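Local structure of Kiaa0380 (Homo sapiens, 1HTJ) at residues A[78-89]-A[104-114]. The protein probably links heterotrimeric G protein signalling to Rho GTPases, as the RGS-like domain of the guanine nucleotide exchange factor PDZ-RhoGEF. The protein carries 3 engineered substitutions. Residues are numbered along the deposited sequence; the frame is centred on the assembly and turned at random.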
loop_
_atom_site.group_PDB
_atom_site.type_symbol
_atom_site.label_atom_id
_atom_site.label_comp_id
_atom_site.label_asym_id
_atom_site.label_seq_id
_atom_site.Cartn_x
_atom_site.Cartn_y
_atom_site.Cartn_z
ATOM N N ARG A 78 -13.187 -1.232 13.032
ATOM C CA ARG A 78 -14.548 -1.453 12.559
ATOM C C ARG A 78 -14.908 -0.641 11.305
ATOM O O ARG A 78 -15.406 -1.197 10.316
ATOM C CB ARG A 78 -15.550 -1.196 13.695
ATOM C CG ARG A 78 -15.542 -2.310 14.757
ATOM C CD ARG A 78 -16.788 -2.306 15.655
ATOM N NE ARG A 78 -16.596 -1.613 16.935
ATOM C CZ ARG A 78 -16.716 -0.299 17.113
ATOM N NH1 ARG A 78 -17.031 0.494 16.092
ATOM N NH2 ARG A 78 -16.524 0.225 18.318
ATOM N N SER A 79 -14.644 0.661 11.337
ATOM C CA SER A 79 -14.930 1.525 10.194
ATOM C C SER A 79 -13.870 1.358 9.103
ATOM O O SER A 79 -14.177 1.495 7.919
ATOM C CB SER A 79 -14.985 2.982 10.642
ATOM O OG SER A 79 -13.848 3.283 11.418
ATOM N N LEU A 80 -12.626 1.075 9.495
ATOM C CA LEU A 80 -11.567 0.859 8.510
ATOM C C LEU A 80 -11.930 -0.390 7.726
ATOM O O LEU A 80 -11.734 -0.443 6.510
ATOM C CB LEU A 80 -10.201 0.660 9.171
ATOM C CG LEU A 80 -9.042 0.359 8.203
ATOM C CD1 LEU A 80 -8.893 1.491 7.173
ATOM C CD2 LEU A 80 -7.738 0.191 8.985
ATOM N N GLY A 81 -12.464 -1.390 8.424
ATOM C CA GLY A 81 -12.870 -2.621 7.768
ATOM C C GLY A 81 -13.869 -2.274 6.675
ATOM O O GLY A 81 -13.799 -2.788 5.549
ATOM N N LYS A 82 -14.799 -1.385 7.014
ATOM C CA LYS A 82 -15.816 -0.936 6.075
ATOM C C LYS A 82 -15.197 -0.222 4.863
ATOM O O LYS A 82 -15.623 -0.442 3.725
ATOM C CB LYS A 82 -16.801 0.017 6.761
ATOM C CG LYS A 82 -17.883 -0.630 7.618
ATOM C CD LYS A 82 -18.789 0.478 8.215
ATOM C CE LYS A 82 -19.931 -0.045 9.103
ATOM N NZ LYS A 82 -20.726 1.097 9.708
ATOM N N ASP A 83 -14.207 0.638 5.090
ATOM C CA ASP A 83 -13.607 1.337 3.957
ATOM C C ASP A 83 -12.876 0.347 3.076
ATOM O O ASP A 83 -12.969 0.409 1.849
ATOM C CB ASP A 83 -12.676 2.457 4.421
ATOM C CG ASP A 83 -13.434 3.604 5.061
ATOM O OD1 ASP A 83 -14.498 3.977 4.515
ATOM O OD2 ASP A 83 -12.973 4.130 6.100
ATOM N N ILE A 84 -12.179 -0.593 3.709
ATOM C CA ILE A 84 -11.463 -1.624 2.971
ATOM C C ILE A 84 -12.418 -2.384 2.050
ATOM O O ILE A 84 -12.092 -2.680 0.898
ATOM C CB ILE A 84 -10.796 -2.631 3.920
ATOM C CG1 ILE A 84 -9.490 -2.047 4.462
ATOM C CG2 ILE A 84 -10.523 -3.941 3.178
ATOM C CD1 ILE A 84 -8.823 -2.906 5.540
ATOM N N TRP A 85 -13.607 -2.691 2.555
ATOM C CA TRP A 85 -14.594 -3.431 1.777
ATOM C C TRP A 85 -15.091 -2.671 0.557
ATOM O O TRP A 85 -15.151 -3.224 -0.541
ATOM C CB TRP A 85 -15.786 -3.812 2.662
ATOM C CG TRP A 85 -16.951 -4.312 1.878
ATOM C CD1 TRP A 85 -18.065 -3.606 1.510
ATOM C CD2 TRP A 85 -17.096 -5.620 1.313
ATOM N NE1 TRP A 85 -18.895 -4.398 0.746
ATOM C CE2 TRP A 85 -18.321 -5.638 0.610
ATOM C CE3 TRP A 85 -16.301 -6.779 1.328
ATOM C CZ2 TRP A 85 -18.773 -6.773 -0.070
ATOM C CZ3 TRP A 85 -16.745 -7.909 0.652
ATOM C CH2 TRP A 85 -17.970 -7.901 -0.039
ATOM N N ASN A 86 -15.452 -1.407 0.761
ATOM C CA ASN A 86 -15.970 -0.543 -0.308
ATOM C C ASN A 86 -14.920 -0.166 -1.350
ATOM O O ASN A 86 -15.234 -0.016 -2.531
ATOM C CB ASN A 86 -16.572 0.741 0.291
ATOM C CG ASN A 86 -17.884 0.481 1.020
ATOM O OD1 ASN A 86 -18.805 -0.095 0.453
ATOM N ND2 ASN A 86 -17.969 0.903 2.276
ATOM N N ILE A 87 -13.675 -0.012 -0.915
ATOM C CA ILE A 87 -12.612 0.365 -1.830
ATOM C C ILE A 87 -12.009 -0.786 -2.621
ATOM O O ILE A 87 -11.748 -0.659 -3.831
ATOM C CB ILE A 87 -11.476 1.073 -1.080
ATOM C CG1 ILE A 87 -11.967 2.426 -0.569
ATOM C CG2 ILE A 87 -10.262 1.242 -1.993
ATOM C CD1 ILE A 87 -10.956 3.173 0.232
ATOM N N PHE A 88 -11.811 -1.914 -1.949
ATOM C CA PHE A 88 -11.156 -3.052 -2.580
ATOM C C PHE A 88 -11.937 -4.323 -2.855
ATOM O O PHE A 88 -11.646 -5.012 -3.824
ATOM C CB PHE A 88 -9.938 -3.475 -1.743
ATOM C CG PHE A 88 -9.005 -2.347 -1.396
ATOM C CD1 PHE A 88 -9.068 -1.741 -0.153
ATOM C CD2 PHE A 88 -8.047 -1.910 -2.312
ATOM C CE1 PHE A 88 -8.193 -0.720 0.179
ATOM C CE2 PHE A 88 -7.168 -0.887 -1.992
ATOM C CZ PHE A 88 -7.237 -0.288 -0.742
ATOM N N LEU A 89 -12.924 -4.639 -2.031
ATOM C CA LEU A 89 -13.583 -5.919 -2.193
ATOM C C LEU A 89 -15.005 -6.053 -2.665
ATOM O O LEU A 89 -15.397 -7.132 -3.108
ATOM C CB LEU A 89 -13.434 -6.705 -0.890
ATOM C CG LEU A 89 -12.015 -6.759 -0.324
ATOM C CD1 LEU A 89 -12.043 -7.376 1.063
ATOM C CD2 LEU A 89 -11.113 -7.548 -1.270
ATOM N N GLN A 104 -14.481 -14.129 -0.090
ATOM C CA GLN A 104 -15.221 -12.887 -0.291
ATOM C C GLN A 104 -16.472 -12.833 0.578
ATOM O O GLN A 104 -16.835 -11.778 1.104
ATOM C CB GLN A 104 -15.634 -12.757 -1.756
ATOM C CG GLN A 104 -16.510 -11.555 -2.042
ATOM C CD GLN A 104 -15.743 -10.445 -2.721
ATOM O OE1 GLN A 104 -14.531 -10.314 -2.530
ATOM N NE2 GLN A 104 -16.440 -9.632 -3.516
ATOM N N ALA A 105 -17.133 -13.977 0.716
ATOM C CA ALA A 105 -18.350 -14.078 1.512
ATOM C C ALA A 105 -18.091 -13.905 3.003
ATOM O O ALA A 105 -18.819 -13.186 3.679
ATOM C CB ALA A 105 -19.029 -15.421 1.255
ATOM N N GLU A 106 -17.064 -14.578 3.512
ATOM C CA GLU A 106 -16.704 -14.488 4.924
ATOM C C GLU A 106 -16.326 -13.052 5.274
ATOM O O GLU A 106 -16.796 -12.493 6.268
ATOM C CB GLU A 106 -15.512 -15.402 5.221
ATOM C CG GLU A 106 -15.836 -16.706 5.936
ATOM C CD GLU A 106 -15.915 -16.555 7.443
ATOM O OE1 GLU A 106 -16.876 -15.932 7.930
ATOM O OE2 GLU A 106 -15.011 -17.058 8.142
ATOM N N ILE A 107 -15.460 -12.467 4.452
ATOM C CA ILE A 107 -15.004 -11.097 4.669
ATOM C C ILE A 107 -16.173 -10.122 4.638
ATOM O O ILE A 107 -16.298 -9.275 5.518
ATOM C CB ILE A 107 -13.945 -10.704 3.618
ATOM C CG1 ILE A 107 -12.622 -11.397 3.954
ATOM C CG2 ILE A 107 -13.753 -9.207 3.589
ATOM C CD1 ILE A 107 -11.530 -11.173 2.935
ATOM N N ASP A 108 -17.041 -10.258 3.639
ATOM C CA ASP A 108 -18.203 -9.389 3.517
ATOM C C ASP A 108 -19.036 -9.416 4.798
ATOM O O ASP A 108 -19.367 -8.370 5.363
ATOM C CB ASP A 108 -19.068 -9.832 2.337
ATOM C CG ASP A 108 -20.336 -8.996 2.188
ATOM O OD1 ASP A 108 -20.488 -7.968 2.894
ATOM O OD2 ASP A 108 -21.187 -9.364 1.347
ATOM N N SER A 109 -19.371 -10.622 5.246
ATOM C CA SER A 109 -20.163 -10.812 6.450
ATOM C C SER A 109 -19.551 -10.120 7.672
ATOM O O SER A 109 -20.183 -9.265 8.291
ATOM C CB SER A 109 -20.322 -12.309 6.716
ATOM O OG SER A 109 -21.176 -12.541 7.818
ATOM N N ARG A 110 -18.319 -10.480 8.011
ATOM C CA ARG A 110 -17.650 -9.894 9.167
ATOM C C ARG A 110 -17.502 -8.376 9.115
ATOM O O ARG A 110 -17.934 -7.679 10.027
ATOM C CB ARG A 110 -16.272 -10.520 9.345
ATOM C CG ARG A 110 -16.311 -11.987 9.684
ATOM C CD ARG A 110 -14.941 -12.601 9.549
ATOM N NE ARG A 110 -14.975 -14.017 9.876
ATOM C CZ ARG A 110 -15.017 -14.493 11.115
ATOM N NH1 ARG A 110 -15.021 -13.659 12.149
ATOM N NH2 ARG A 110 -15.064 -15.807 11.316
ATOM N N LEU A 111 -16.879 -7.867 8.058
ATOM C CA LEU A 111 -16.682 -6.429 7.929
ATOM C C LEU A 111 -18.024 -5.725 8.005
ATOM O O LEU A 111 -18.143 -4.657 8.609
ATOM C CB LEU A 111 -16.000 -6.090 6.601
ATOM C CG LEU A 111 -14.592 -6.656 6.393
ATOM C CD1 LEU A 111 -14.064 -6.246 5.022
ATOM C CD2 LEU A 111 -13.674 -6.152 7.497
ATOM N N ARG A 112 -19.030 -6.331 7.385
ATOM C CA ARG A 112 -20.374 -5.777 7.386
ATOM C C ARG A 112 -20.882 -5.675 8.815
ATOM O O ARG A 112 -21.366 -4.625 9.235
ATOM C CB ARG A 112 -21.327 -6.667 6.574
ATOM C CG ARG A 112 -22.777 -6.183 6.549
ATOM C CD ARG A 112 -23.695 -7.073 5.703
ATOM N NE ARG A 112 -25.017 -6.458 5.529
ATOM C CZ ARG A 112 -26.049 -7.020 4.895
ATOM N NH1 ARG A 112 -25.937 -8.231 4.357
ATOM N NH2 ARG A 112 -27.203 -6.362 4.789
ATOM N N ASN A 113 -20.751 -6.769 9.562
ATOM C CA ASN A 113 -21.229 -6.820 10.940
ATOM C C ASN A 113 -20.202 -6.327 11.940
ATOM O O ASN A 113 -20.271 -6.661 13.124
ATOM C CB ASN A 113 -21.641 -8.247 11.298
ATOM C CG ASN A 113 -22.667 -8.812 10.341
ATOM O OD1 ASN A 113 -23.126 -9.946 10.504
ATOM N ND2 ASN A 113 -23.035 -8.029 9.332
ATOM N N SER A 114 -19.254 -5.529 11.460
ATOM C CA SER A 114 -18.202 -4.986 12.310
ATOM C C SER A 114 -17.628 -6.064 13.241
ATOM O O SER A 114 -17.475 -5.854 14.445
ATOM C CB SER A 114 -18.746 -3.804 13.125
ATOM O OG SER A 114 -19.223 -2.767 12.279
#
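Trp85 is a knob in a hole formed by Gln104, Ile107, Asp108 and Leu111. Its CG lies anti to the backbone N (chi1 168°), which carries the indole across to 104-112. Asp108 covers one face of the indole: its CA makes a CH-pi contact 4.0 Å from the centroid of the six-membered ring. The Asp108 carboxylate continues over the same face, nearly parallel to the ring at 16°, with CB 3.3 Å from Trp85 CH2. An alanine in place of Trp85 would probably leave this hole unfilled and deprive Asp108 and Ile107 of the surface they pack on. Leu111 inserts its two methyls near the backbone of Gly81, with CD2 3.6 Å from Gly81 CA. Ile107 CG2 meets Leu89 CD1 at 3.6 Å, the two side chains crossing at about a right angle. Ser114 CB makes a van der Waals contact with Arg78 CD at 3.5 Å.

The two helices run roughly antiparallel. The axes of 78-89 and 104-112 come within 9.2 Å, at a crossing angle of -140°. Both belong to the all-helical RGS-like domain. Segment 78-89 also packs on helices 58-69 and 186-202, while Ile107 also reaches helix 118-144.

Polar contact is sparse. Gln104 NE2 gives a weak, bent hydrogen bond to Leu89 O at 2.7 Å. At the other end of the contact, Ser114 has positive phi and is the C-prime residue of a Schellman motif that ends helix 101-112, its N bonded weakly to Leu111 O.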